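Local coordinates for protein lipid binding hydrolase (Escherichia coli, PDB 2IF6) that is of unproven function but probably acts as a lipid-binding hydrolase of the permuted papain-like amidase kind, at residues Q19-Q24 and N141-A146; M36-N41 and V53-L58. All blocks are in the same frame, centred on the assembly; numbering follows the deposited sequence.

Contacts 1 and 2 lie on opposite sides of the chain's centre, with their centres 29 Å apart and their nearest atoms about 13 Å apart. Contact 1 packs helix 20-27 against helix 142-152. Contact 2 joins strands 33-40 and 53-57 of the six-stranded antiparallel sheet, across the intervening strand 43-49. Along the chain, contact 2 is nested inside the long loop that contact 1 closes. Helix 20-27 is the element just before strand 33-40, so the two sites are neighbours in sequence though not in space. One is a helix pair brought together from distant parts of the chain, the other a local contact across one strand of the sheet that also takes in the start of helix 58-63.

Contact 1 of 2, residues Q19-Q24 and N141-A146; sequences QSKAIQ and NPLVQA
Leu143 lays its CD2 methyl over the backbone of Ala22, 3.7 Å from Ala22 N, and the same methyl reaches Ala22 CB at 4.0 Å. With CG anti to the backbone N (chi1 -163°), the leucine branch is sent toward helix 20-27, and chi2, at 143° away from a staggered value, sets where CD2 lands. Lys21 meets this methyl from the neighbouring position. Its CG lies 4.1 Å from Leu143 CD2, and the two side chains cross at about a right angle. Beyond CG the lysine chain bends and leads its amino end away, so that it offers the leucine only its aliphatic base.

Val144 supplies the second wedge. Its CG2 sits beside the backbone N of Val144 itself and comes within 3.5 Å of the carbonyl oxygen, Ala22 O. Ala22 is thus flanked by two methyls, one near its amide nitrogen and one at its carbonyl oxygen, and its short side chain lets the backbones come close: the CA atoms of Ala22 and Val144 are 4.9 Å apart. The short helical segments are 8.9 Å apart at closest approach, with a signed crossing angle of -121°.

The start of helix 142-152 is fixed by an N-cap. Asn141 OD1 accepts from Leu143 N at 3.0 Å, which holds the backbone of Leu143, one of the two residues of this helix that touch Ala22. Further along helix 20-27, Leu25 touches both Asn141 and Val144, while Leu139 packs on Val144 from the preceding loop.

Ala22 and Val144 are buried, whereas Leu143 and Lys21 stay exposed at the margin. The junction relies on a few van der Waals contacts of methyl groups, with no directional polar bond between the two segments.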
loop_
_atom_site.group_PDB
_atom_site.type_symbol
_atom_site.label_atom_id
_atom_site.label_comp_id
_atom_site.label_asym_id
_atom_site.label_seq_id
_atom_site.Cartn_x
_atom_site.Cartn_y
_atom_site.Cartn_z
ATOM N N GLN A 19 -5.282 -12.057 -6.871
ATOM C CA GLN A 19 -5.330 -12.077 -5.408
ATOM C C GLN A 19 -6.209 -10.976 -4.796
ATOM O O GLN A 19 -6.398 -10.951 -3.589
ATOM C CB GLN A 19 -3.935 -12.050 -4.773
ATOM C CG GLN A 19 -3.160 -10.764 -4.934
ATOM C CD GLN A 19 -2.003 -10.901 -5.911
ATOM O OE1 GLN A 19 -2.199 -11.214 -7.102
ATOM N NE2 GLN A 19 -0.777 -10.670 -5.411
ATOM N N SER A 20 -6.740 -10.075 -5.618
ATOM C CA SER A 20 -7.366 -8.870 -5.083
ATOM C C SER A 20 -8.548 -9.168 -4.158
ATOM O O SER A 20 -8.650 -8.608 -3.063
ATOM C CB SER A 20 -7.769 -7.932 -6.215
ATOM O OG SER A 20 -8.476 -6.820 -5.708
ATOM N N LYS A 21 -9.423 -10.074 -4.596
ATOM C CA LYS A 21 -10.576 -10.464 -3.812
ATOM C C LYS A 21 -10.223 -11.120 -2.477
ATOM O O LYS A 21 -10.795 -10.795 -1.432
ATOM C CB LYS A 21 -11.505 -11.354 -4.659
ATOM C CG LYS A 21 -12.827 -11.617 -3.985
ATOM C CD LYS A 21 -13.685 -10.354 -3.967
ATOM C CE LYS A 21 -14.244 -10.147 -2.575
ATOM N NZ LYS A 21 -15.546 -9.419 -2.604
ATOM N N ALA A 22 -9.271 -12.042 -2.496
ATOM C CA ALA A 22 -8.805 -12.671 -1.261
ATOM C C ALA A 22 -8.281 -11.638 -0.262
ATOM O O ALA A 22 -8.573 -11.721 0.917
ATOM C CB ALA A 22 -7.714 -13.700 -1.582
ATOM N N ILE A 23 -7.488 -10.682 -0.754
ATOM C CA ILE A 23 -6.966 -9.612 0.078
ATOM C C ILE A 23 -8.118 -8.804 0.700
ATOM O O ILE A 23 -8.152 -8.612 1.902
ATOM C CB ILE A 23 -5.998 -8.688 -0.700
ATOM C CG1 ILE A 23 -4.663 -9.418 -0.971
ATOM C CG2 ILE A 23 -5.701 -7.438 0.103
ATOM C CD1 ILE A 23 -3.808 -8.739 -2.004
ATOM N N GLN A 24 -9.072 -8.381 -0.113
ATOM C CA GLN A 24 -10.229 -7.612 0.388
ATOM C C GLN A 24 -10.957 -8.357 1.516
ATOM O O GLN A 24 -11.313 -7.792 2.567
ATOM C CB GLN A 24 -11.197 -7.362 -0.761
ATOM C CG GLN A 24 -10.671 -6.427 -1.852
ATOM C CD GLN A 24 -11.734 -6.175 -2.887
ATOM O OE1 GLN A 24 -12.437 -7.101 -3.298
ATOM N NE2 GLN A 24 -11.890 -4.930 -3.287
ATOM N N ASN A 141 -12.794 -17.425 5.075
ATOM C CA ASN A 141 -13.457 -17.606 3.770
ATOM C C ASN A 141 -12.723 -18.628 2.888
ATOM O O ASN A 141 -11.512 -18.572 2.780
ATOM C CB ASN A 141 -13.591 -16.270 3.033
ATOM C CG ASN A 141 -14.627 -16.309 1.912
ATOM O OD1 ASN A 141 -14.359 -16.798 0.804
ATOM N ND2 ASN A 141 -15.804 -15.751 2.178
ATOM N N PRO A 142 -13.464 -19.569 2.259
ATOM C CA PRO A 142 -12.856 -20.615 1.425
ATOM C C PRO A 142 -12.107 -20.060 0.216
ATOM O O PRO A 142 -11.142 -20.687 -0.242
ATOM C CB PRO A 142 -14.057 -21.442 0.954
ATOM C CG PRO A 142 -15.143 -21.158 1.940
ATOM C CD PRO A 142 -14.933 -19.706 2.310
ATOM N N LEU A 143 -12.534 -18.895 -0.284
ATOM C CA LEU A 143 -11.796 -18.211 -1.347
ATOM C C LEU A 143 -10.413 -17.834 -0.824
ATOM O O LEU A 143 -9.420 -18.025 -1.503
ATOM C CB LEU A 143 -12.547 -16.978 -1.855
ATOM C CG LEU A 143 -12.137 -16.385 -3.213
ATOM C CD1 LEU A 143 -13.344 -15.893 -3.971
ATOM C CD2 LEU A 143 -11.131 -15.232 -3.086
ATOM N N VAL A 144 -10.357 -17.341 0.409
ATOM C CA VAL A 144 -9.107 -16.964 1.015
ATOM C C VAL A 144 -8.228 -18.220 1.249
ATOM O O VAL A 144 -7.024 -18.211 0.910
ATOM C CB VAL A 144 -9.359 -16.173 2.308
ATOM C CG1 VAL A 144 -8.081 -15.994 3.119
ATOM C CG2 VAL A 144 -9.980 -14.797 1.957
ATOM N N GLN A 145 -8.823 -19.269 1.829
ATOM C CA GLN A 145 -8.067 -20.510 2.060
ATOM C C GLN A 145 -7.517 -21.090 0.750
ATOM O O GLN A 145 -6.360 -21.538 0.733
ATOM C CB GLN A 145 -8.870 -21.547 2.862
ATOM C CG GLN A 145 -9.008 -21.248 4.361
ATOM C CD GLN A 145 -7.731 -21.512 5.171
ATOM O OE1 GLN A 145 -6.915 -22.391 4.843
ATOM N NE2 GLN A 145 -7.558 -20.743 6.237
ATOM N N ALA A 146 -8.293 -21.043 -0.337
ATOM C CA ALA A 146 -7.809 -21.537 -1.639
ATOM C C ALA A 146 -6.582 -20.766 -2.151
ATOM O O ALA A 146 -5.597 -21.357 -2.598
ATOM C CB ALA A 146 -8.922 -21.546 -2.682
#

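Contact 2 of 2, residues M36-N41 and V53-L58; sequences MLVMRN and VKYTPL
Arg40 and Tyr55 meet across strand 43-49, the second strand from one edge of the six-stranded antiparallel sheet of this permuted papain-like fold. Side chains alone join strand 33-40 to the outermost strand 53-57: the CA atoms come no nearer than 8.1 Å, at Leu37 and Leu58 and again at Val38 and Tyr55.

The guanidinium of Arg40 lies flat on one face of the Tyr55 ring in an offset stack, with planes 19° apart. Both side chains leave their strands in the same way, CG anti to the carbonyl carbon. The arginine then runs extended through chi2 and kinks at chi3, near 80°, which turns the charged end down onto the ring. CD stands almost directly above the ring, 4.0 Å from the centroid of Tyr55, as a CH-pi contact. The guanidinium, farther out, makes an off-centre cation-pi interaction toward the rim. Tyr45, on the intervening strand, adds a second cation-pi partner for Arg40.

Val38 approaches the same ring obliquely, its CB 4.3 Å from Tyr55 CE1, while Lys92 and Leu95 touch the tyrosine from a loop. Nearby, Leu37 CD1 and Leu58 CD1 come within 4.3 Å of each other. Leu58 starts out toward strand 33-40 and carries CG anti to its backbone N (chi1 176°); the end of Leu37 comes nearer than its first bond suggests. Ile11 touches both leucines, and Pro44 and Val46 pack on Leu58, joining the start of helix 58-63 to the sheet.

Thr56 turns away from strand 33-40 and hydrogen-bonds through OG1 to Glu48, a residue that, with Cys112 and His33, has a geometry consistent with a papain-like triad. Tyr55 lies near that group without touching it. In the stack itself the closest approach is from Arg40 CZ to Tyr55 CD2, 3.4 Å.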
loop_
_atom_site.group_PDB
_atom_site.type_symbol
_atom_site.label_atom_id
_atom_site.label_comp_id
_atom_site.label_asym_id
_atom_site.label_seq_id
_atom_site.Cartn_x
_atom_site.Cartn_y
_atom_site.Cartn_z
ATOM N N MET A 36 2.406 5.617 -2.849
ATOM C CA MET A 36 2.611 6.936 -2.227
ATOM C C MET A 36 2.977 7.906 -3.316
ATOM O O MET A 36 3.834 7.596 -4.183
ATOM C CB MET A 36 3.730 6.875 -1.171
ATOM C CG MET A 36 4.104 8.236 -0.404
ATOM S SD MET A 36 5.614 8.025 0.583
ATOM C CE MET A 36 6.917 8.272 -0.679
ATOM N N LEU A 37 2.343 9.071 -3.285
ATOM C CA LEU A 37 2.598 10.120 -4.279
ATOM C C LEU A 37 4.035 10.634 -4.092
ATOM O O LEU A 37 4.489 10.803 -2.958
ATOM C CB LEU A 37 1.601 11.271 -4.141
ATOM C CG LEU A 37 0.246 11.249 -4.886
ATOM C CD1 LEU A 37 0.464 11.442 -6.362
ATOM C CD2 LEU A 37 -0.534 9.963 -4.587
ATOM N N VAL A 38 4.749 10.810 -5.216
ATOM C CA VAL A 38 6.026 11.550 -5.235
ATOM C C VAL A 38 5.943 12.542 -6.413
ATOM O O VAL A 38 5.707 12.128 -7.569
ATOM C CB VAL A 38 7.272 10.650 -5.341
ATOM C CG1 VAL A 38 8.547 11.503 -5.449
ATOM C CG2 VAL A 38 7.387 9.765 -4.138
ATOM N N MET A 39 6.062 13.833 -6.106
ATOM C CA MET A 39 6.136 14.872 -7.128
ATOM C C MET A 39 7.558 14.919 -7.675
ATOM O O MET A 39 8.529 15.141 -6.947
ATOM C CB MET A 39 5.664 16.240 -6.602
ATOM C CG MET A 39 4.328 16.193 -5.869
ATOM S SD MET A 39 2.945 15.404 -6.762
ATOM C CE MET A 39 2.680 16.613 -8.017
ATOM N N ARG A 40 7.691 14.630 -8.962
ATOM C CA ARG A 40 8.999 14.646 -9.611
ATOM C C ARG A 40 8.949 15.717 -10.681
ATOM O O ARG A 40 8.106 15.669 -11.574
ATOM C CB ARG A 40 9.312 13.294 -10.218
ATOM C CG ARG A 40 9.278 12.134 -9.227
ATOM C CD ARG A 40 9.356 10.825 -10.010
ATOM N NE ARG A 40 10.707 10.476 -10.438
ATOM C CZ ARG A 40 10.982 9.681 -11.475
ATOM N NH1 ARG A 40 10.002 9.163 -12.216
ATOM N NH2 ARG A 40 12.224 9.397 -11.790
ATOM N N ASN A 41 9.795 16.736 -10.549
ATOM C CA ASN A 41 9.693 17.935 -11.402
ATOM C C ASN A 41 8.256 18.449 -11.450
ATOM O O ASN A 41 7.736 18.809 -12.505
ATOM C CB ASN A 41 10.247 17.646 -12.812
ATOM C CG ASN A 41 10.531 18.910 -13.627
ATOM O OD1 ASN A 41 11.216 18.845 -14.649
ATOM N ND2 ASN A 41 9.984 20.049 -13.207
ATOM N N VAL A 53 9.647 -2.312 -7.254
ATOM C CA VAL A 53 9.277 -1.004 -6.697
ATOM C C VAL A 53 9.697 0.032 -7.735
ATOM O O VAL A 53 10.816 -0.011 -8.285
ATOM C CB VAL A 53 9.956 -0.726 -5.341
ATOM C CG1 VAL A 53 9.621 0.711 -4.859
ATOM C CG2 VAL A 53 9.578 -1.833 -4.254
ATOM N N LYS A 54 8.801 0.966 -8.020
ATOM C CA LYS A 54 8.952 1.857 -9.176
ATOM C C LYS A 54 8.040 3.075 -9.044
ATOM O O LYS A 54 7.115 3.101 -8.208
ATOM C CB LYS A 54 8.554 1.115 -10.462
ATOM C CG LYS A 54 7.021 0.895 -10.554
ATOM C CD LYS A 54 6.600 -0.008 -11.705
ATOM C CE LYS A 54 6.417 0.797 -12.980
ATOM N NZ LYS A 54 6.184 -0.106 -14.168
ATOM N N TYR A 55 8.292 4.059 -9.891
ATOM C CA TYR A 55 7.387 5.203 -10.087
ATOM C C TYR A 55 6.500 5.017 -11.315
ATOM O O TYR A 55 6.977 4.635 -12.392
ATOM C CB TYR A 55 8.179 6.474 -10.340
ATOM C CG TYR A 55 9.226 6.831 -9.324
ATOM C CD1 TYR A 55 8.874 7.257 -8.038
ATOM C CD2 TYR A 55 10.578 6.806 -9.671
ATOM C CE1 TYR A 55 9.845 7.641 -7.127
ATOM C CE2 TYR A 55 11.551 7.159 -8.780
ATOM C CZ TYR A 55 11.188 7.584 -7.511
ATOM O OH TYR A 55 12.186 7.919 -6.648
ATOM N N THR A 56 5.225 5.334 -11.162
ATOM C CA THR A 56 4.252 5.248 -12.229
ATOM C C THR A 56 3.513 6.576 -12.360
ATOM O O THR A 56 3.073 7.111 -11.352
ATOM C CB THR A 56 3.188 4.174 -11.866
ATOM O OG1 THR A 56 3.848 2.920 -11.692
ATOM C CG2 THR A 56 2.150 4.048 -12.940
ATOM N N PRO A 57 3.335 7.096 -13.596
ATOM C CA PRO A 57 2.543 8.327 -13.721
ATOM C C PRO A 57 1.141 8.176 -13.110
ATOM O O PRO A 57 0.484 7.163 -13.284
ATOM C CB PRO A 57 2.473 8.550 -15.236
ATOM C CG PRO A 57 3.663 7.897 -15.775
ATOM C CD PRO A 57 3.881 6.664 -14.905
ATOM N N LEU A 58 0.715 9.168 -12.354
ATOM C CA LEU A 58 -0.573 9.098 -11.638
ATOM C C LEU A 58 -1.780 8.739 -12.537
ATOM O O LEU A 58 -2.626 7.933 -12.174
ATOM C CB LEU A 58 -0.826 10.412 -10.892
ATOM C CG LEU A 58 -2.169 10.529 -10.171
ATOM C CD1 LEU A 58 -2.244 9.469 -9.022
ATOM C CD2 LEU A 58 -2.321 11.933 -9.596
#